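Local atomic coordinates of CADD-like protein of unknown function (Nostoc punctiforme, PDB entry 3B5O), a protein that is of unknown function but resembles the chlamydial protein CADD, has a haem-oxygenase-like helical fold and may be an oxidoreductase. Residues A[40-51]-A[221-232]. Sequence-based numbering, arbitrary orientation.
Sequences QIAYVMQQYSIF and WWQELAQEAISS
Y43 and E228 join two antiparallel-leaning helices of this haem-oxygenase-like bundle, 38-68 and 204-230, whose local axes come within 8.9 Å at 140°, and show a polar end finishing an apolar interface. With CG anti to the backbone N (chi1 168°), Y43 directs its ring toward helix 204-230. From CB the chain passes through CG to CD2, which lies 3.9 Å from A229 CB; CE2 then meets L225 CD1 at 3.6 Å; CZ, near E228 OE1, carries the OH, which donates to that oxygen at 2.6 Å. OE1 sits at the ring's edge, yet the hydroxyl approaches it from above the carboxylate plane. S117 OG also hydrogen-bonds to OE1, and A119 N donates to OE2. A phenylalanine here would probably keep the apolar touches but leave E228 OE1 without its phenolic donor.

Farther along, V44 CG2 rests on A229 CB, and W221 CH2 touches both F51 CB, at 3.7 Å, and Y48 CD1. At the other end Q40 NE2 donates to S232 OG (3.0 Å), nearly in its amide plane, while S37 N holds OE1. Donation from Y43 OH and A119 N is likely to favour the ionised carboxylate of E228.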
loop_
_atom_site.group_PDB
_atom_site.type_symbol
_atom_site.label_atom_id
_atom_site.label_comp_id
_atom_site.label_asym_id
_atom_site.label_seq_id
_atom_site.Cartn_x
_atom_site.Cartn_y
_atom_site.Cartn_z
ATOM N N GLN A 40 -20.570 4.692 2.587
ATOM C CA GLN A 40 -19.734 3.644 3.167
ATOM C C GLN A 40 -18.461 3.400 2.374
ATOM O O GLN A 40 -17.391 3.212 2.957
ATOM C CB GLN A 40 -20.551 2.353 3.348
ATOM C CG GLN A 40 -21.576 2.482 4.447
ATOM C CD GLN A 40 -22.606 1.370 4.468
ATOM O OE1 GLN A 40 -22.962 0.828 3.419
ATOM N NE2 GLN A 40 -23.083 1.021 5.658
ATOM N N ILE A 41 -18.547 3.406 1.049
ATOM C CA ILE A 41 -17.363 3.224 0.205
ATOM C C ILE A 41 -16.503 4.505 0.203
ATOM O O ILE A 41 -15.280 4.440 0.160
ATOM C CB ILE A 41 -17.722 2.721 -1.212
ATOM C CG1 ILE A 41 -18.497 1.402 -1.101
ATOM C CG2 ILE A 41 -16.485 2.542 -2.089
ATOM C CD1 ILE A 41 -17.825 0.306 -0.250
ATOM N N ALA A 42 -17.137 5.669 0.311
ATOM C CA ALA A 42 -16.376 6.907 0.482
ATOM C C ALA A 42 -15.550 6.857 1.769
ATOM O O ALA A 42 -14.397 7.309 1.780
ATOM C CB ALA A 42 -17.324 8.122 0.482
ATOM N N TYR A 43 -16.124 6.313 2.840
ATOM C CA TYR A 43 -15.408 6.119 4.105
ATOM C C TYR A 43 -14.194 5.238 3.902
ATOM O O TYR A 43 -13.105 5.541 4.414
ATOM C CB TYR A 43 -16.326 5.510 5.164
ATOM C CG TYR A 43 -15.631 5.021 6.395
ATOM C CD1 TYR A 43 -15.337 5.884 7.441
ATOM C CD2 TYR A 43 -15.198 3.708 6.499
ATOM C CE1 TYR A 43 -14.663 5.439 8.576
ATOM C CE2 TYR A 43 -14.543 3.259 7.625
ATOM C CZ TYR A 43 -14.271 4.120 8.664
ATOM O OH TYR A 43 -13.601 3.712 9.803
ATOM N N VAL A 44 -14.358 4.136 3.179
ATOM C CA VAL A 44 -13.221 3.280 2.894
ATOM C C VAL A 44 -12.105 4.075 2.179
ATOM O O VAL A 44 -10.931 3.941 2.516
ATOM C CB VAL A 44 -13.637 2.045 2.037
ATOM C CG1 VAL A 44 -12.400 1.299 1.497
ATOM C CG2 VAL A 44 -14.571 1.129 2.840
HETATM N N MSE A 45 -12.463 4.886 1.187
HETATM C CA MSE A 45 -11.482 5.646 0.438
HETATM C C MSE A 45 -10.803 6.725 1.275
HETATM O O MSE A 45 -9.609 6.964 1.115
HETATM C CB MSE A 45 -12.109 6.267 -0.817
HETATM C CG MSE A 45 -12.367 5.247 -1.953
HETATM SE SE MSE A 45 -10.805 4.156 -2.386
HETATM C CE MSE A 45 -9.673 5.644 -2.687
ATOM N N GLN A 46 -11.539 7.331 2.186
ATOM C CA GLN A 46 -10.938 8.287 3.107
ATOM C C GLN A 46 -9.880 7.609 3.965
ATOM O O GLN A 46 -8.771 8.118 4.134
ATOM C CB GLN A 46 -11.982 8.878 4.028
ATOM C CG GLN A 46 -12.966 9.821 3.360
ATOM C CD GLN A 46 -14.075 10.238 4.299
ATOM O OE1 GLN A 46 -14.530 9.463 5.139
ATOM N NE2 GLN A 46 -14.504 11.497 4.175
ATOM N N GLN A 47 -10.229 6.472 4.542
ATOM C CA GLN A 47 -9.254 5.721 5.345
ATOM C C GLN A 47 -8.097 5.199 4.521
ATOM O O GLN A 47 -6.931 5.280 4.947
ATOM C CB GLN A 47 -9.939 4.577 6.091
ATOM C CG GLN A 47 -10.856 5.088 7.162
ATOM C CD GLN A 47 -10.107 5.844 8.271
ATOM O OE1 GLN A 47 -9.082 5.385 8.766
ATOM N NE2 GLN A 47 -10.628 7.025 8.652
ATOM N N TYR A 48 -8.401 4.658 3.349
ATOM C CA TYR A 48 -7.352 4.152 2.484
ATOM C C TYR A 48 -6.305 5.229 2.217
ATOM O O TYR A 48 -5.110 4.958 2.239
ATOM C CB TYR A 48 -7.897 3.620 1.158
ATOM C CG TYR A 48 -6.788 3.391 0.201
ATOM C CD1 TYR A 48 -5.975 2.268 0.306
ATOM C CD2 TYR A 48 -6.441 4.373 -0.721
ATOM C CE1 TYR A 48 -4.877 2.125 -0.547
ATOM C CE2 TYR A 48 -5.389 4.213 -1.570
ATOM C CZ TYR A 48 -4.602 3.115 -1.469
ATOM O OH TYR A 48 -3.528 3.000 -2.334
ATOM N N SER A 49 -6.757 6.448 1.963
ATOM C CA SER A 49 -5.852 7.510 1.571
ATOM C C SER A 49 -4.728 7.778 2.573
ATOM O O SER A 49 -3.677 8.297 2.203
ATOM C CB SER A 49 -6.633 8.787 1.290
ATOM O OG SER A 49 -7.081 9.421 2.464
ATOM N N ILE A 50 -4.958 7.447 3.828
ATOM C CA ILE A 50 -3.963 7.662 4.861
ATOM C C ILE A 50 -2.742 6.794 4.594
ATOM O O ILE A 50 -1.615 7.174 4.906
ATOM C CB ILE A 50 -4.561 7.370 6.249
ATOM C CG1 ILE A 50 -5.660 8.378 6.571
ATOM C CG2 ILE A 50 -3.488 7.369 7.368
ATOM C CD1 ILE A 50 -6.514 8.057 7.777
ATOM N N PHE A 51 -2.955 5.608 4.045
ATOM C CA PHE A 51 -1.871 4.669 3.902
ATOM C C PHE A 51 -0.773 5.130 2.927
ATOM O O PHE A 51 0.404 5.148 3.305
ATOM C CB PHE A 51 -2.466 3.293 3.590
ATOM C CG PHE A 51 -1.504 2.143 3.746
ATOM C CD1 PHE A 51 -0.694 2.027 4.853
ATOM C CD2 PHE A 51 -1.491 1.143 2.803
ATOM C CE1 PHE A 51 0.165 0.926 4.998
ATOM C CE2 PHE A 51 -0.635 0.059 2.943
ATOM C CZ PHE A 51 0.176 -0.039 4.039
ATOM N N TRP A 221 -6.199 -5.193 7.882
ATOM C CA TRP A 221 -6.751 -3.841 7.756
ATOM C C TRP A 221 -7.902 -3.775 6.780
ATOM O O TRP A 221 -8.957 -3.223 7.099
ATOM C CB TRP A 221 -5.648 -2.874 7.365
ATOM C CG TRP A 221 -6.043 -1.473 7.085
ATOM C CD1 TRP A 221 -6.608 -0.584 7.939
ATOM C CD2 TRP A 221 -5.770 -0.769 5.873
ATOM N NE1 TRP A 221 -6.759 0.625 7.315
ATOM C CE2 TRP A 221 -6.221 0.553 6.056
ATOM C CE3 TRP A 221 -5.171 -1.127 4.656
ATOM C CZ2 TRP A 221 -6.068 1.529 5.078
ATOM C CZ3 TRP A 221 -5.030 -0.176 3.680
ATOM C CH2 TRP A 221 -5.486 1.151 3.894
ATOM N N TRP A 222 -7.729 -4.342 5.599
ATOM C CA TRP A 222 -8.828 -4.334 4.628
ATOM C C TRP A 222 -10.079 -5.005 5.200
ATOM O O TRP A 222 -11.187 -4.532 5.002
ATOM C CB TRP A 222 -8.394 -5.028 3.326
ATOM C CG TRP A 222 -7.631 -4.129 2.406
ATOM C CD1 TRP A 222 -6.286 -4.103 2.184
ATOM C CD2 TRP A 222 -8.184 -3.075 1.624
ATOM N NE1 TRP A 222 -5.962 -3.111 1.289
ATOM C CE2 TRP A 222 -7.119 -2.462 0.934
ATOM C CE3 TRP A 222 -9.488 -2.593 1.433
ATOM C CZ2 TRP A 222 -7.319 -1.410 0.065
ATOM C CZ3 TRP A 222 -9.674 -1.544 0.576
ATOM C CH2 TRP A 222 -8.604 -0.964 -0.092
ATOM N N GLN A 223 -9.886 -6.122 5.896
ATOM C CA GLN A 223 -10.999 -6.843 6.502
ATOM C C GLN A 223 -11.680 -5.987 7.567
ATOM O O GLN A 223 -12.913 -5.887 7.627
ATOM C CB GLN A 223 -10.514 -8.170 7.076
ATOM C CG GLN A 223 -10.022 -9.112 5.993
ATOM C CD GLN A 223 -9.346 -10.352 6.507
ATOM O OE1 GLN A 223 -8.710 -10.348 7.565
ATOM N NE2 GLN A 223 -9.471 -11.450 5.731
ATOM N N GLU A 224 -10.876 -5.322 8.392
ATOM C CA GLU A 224 -11.431 -4.537 9.479
ATOM C C GLU A 224 -12.095 -3.282 8.966
ATOM O O GLU A 224 -13.126 -2.840 9.516
ATOM C CB GLU A 224 -10.331 -4.174 10.488
ATOM C CG GLU A 224 -9.835 -5.352 11.255
ATOM C CD GLU A 224 -8.559 -5.090 12.037
ATOM O OE1 GLU A 224 -7.984 -4.015 11.872
ATOM O OE2 GLU A 224 -8.173 -5.978 12.797
ATOM N N LEU A 225 -11.526 -2.704 7.924
ATOM C CA LEU A 225 -12.084 -1.504 7.318
ATOM C C LEU A 225 -13.415 -1.778 6.596
ATOM O O LEU A 225 -14.296 -0.914 6.535
ATOM C CB LEU A 225 -11.046 -0.912 6.380
ATOM C CG LEU A 225 -11.393 0.396 5.709
ATOM C CD1 LEU A 225 -11.522 1.500 6.735
ATOM C CD2 LEU A 225 -10.318 0.760 4.715
ATOM N N ALA A 226 -13.559 -2.967 6.023
ATOM C CA ALA A 226 -14.853 -3.377 5.472
ATOM C C ALA A 226 -15.935 -3.473 6.567
ATOM O O ALA A 226 -17.070 -3.025 6.371
ATOM C CB ALA A 226 -14.721 -4.710 4.721
ATOM N N GLN A 227 -15.583 -4.037 7.719
ATOM C CA GLN A 227 -16.501 -4.114 8.850
ATOM C C GLN A 227 -16.831 -2.736 9.415
ATOM O O GLN A 227 -17.994 -2.445 9.702
ATOM C CB GLN A 227 -15.951 -5.049 9.927
ATOM C CG GLN A 227 -16.809 -5.139 11.189
ATOM C CD GLN A 227 -18.240 -5.546 10.910
ATOM O OE1 GLN A 227 -19.171 -5.071 11.570
ATOM N NE2 GLN A 227 -18.430 -6.415 9.921
ATOM N N GLU A 228 -15.832 -1.873 9.576
ATOM C CA GLU A 228 -16.112 -0.518 10.032
ATOM C C GLU A 228 -17.106 0.164 9.104
ATOM O O GLU A 228 -18.059 0.804 9.561
ATOM C CB GLU A 228 -14.828 0.319 10.112
ATOM C CG GLU A 228 -13.951 -0.044 11.249
ATOM C CD GLU A 228 -12.674 0.788 11.321
ATOM O OE1 GLU A 228 -12.317 1.469 10.329
ATOM O OE2 GLU A 228 -12.032 0.704 12.380
ATOM N N ALA A 229 -16.880 0.020 7.798
ATOM C CA ALA A 229 -17.697 0.710 6.810
ATOM C C ALA A 229 -19.138 0.238 6.916
ATOM O O ALA A 229 -20.060 1.055 6.998
ATOM C CB ALA A 229 -17.156 0.495 5.424
ATOM N N ILE A 230 -19.335 -1.075 6.937
ATOM C CA ILE A 230 -20.711 -1.612 6.905
ATOM C C ILE A 230 -21.458 -1.409 8.231
ATOM O O ILE A 230 -22.706 -1.344 8.255
ATOM C CB ILE A 230 -20.690 -3.099 6.495
ATOM C CG1 ILE A 230 -22.025 -3.495 5.827
ATOM C CG2 ILE A 230 -20.376 -4.007 7.672
ATOM C CD1 ILE A 230 -22.202 -2.850 4.459
ATOM N N SER A 231 -20.710 -1.291 9.327
ATOM C CA SER A 231 -21.287 -1.152 10.674
ATOM C C SER A 231 -22.011 0.170 10.910
ATOM O O SER A 231 -22.730 0.308 11.896
ATOM C CB SER A 231 -20.202 -1.302 11.749
ATOM O OG SER A 231 -19.436 -0.120 11.896
ATOM N N SER A 232 -21.813 1.148 10.036
ATOM C CA SER A 232 -22.476 2.454 10.193
ATOM C C SER A 232 -24.021 2.378 10.136
ATOM O O SER A 232 -24.710 3.295 10.573
ATOM C CB SER A 232 -21.977 3.416 9.122
ATOM O OG SER A 232 -22.493 3.040 7.858
#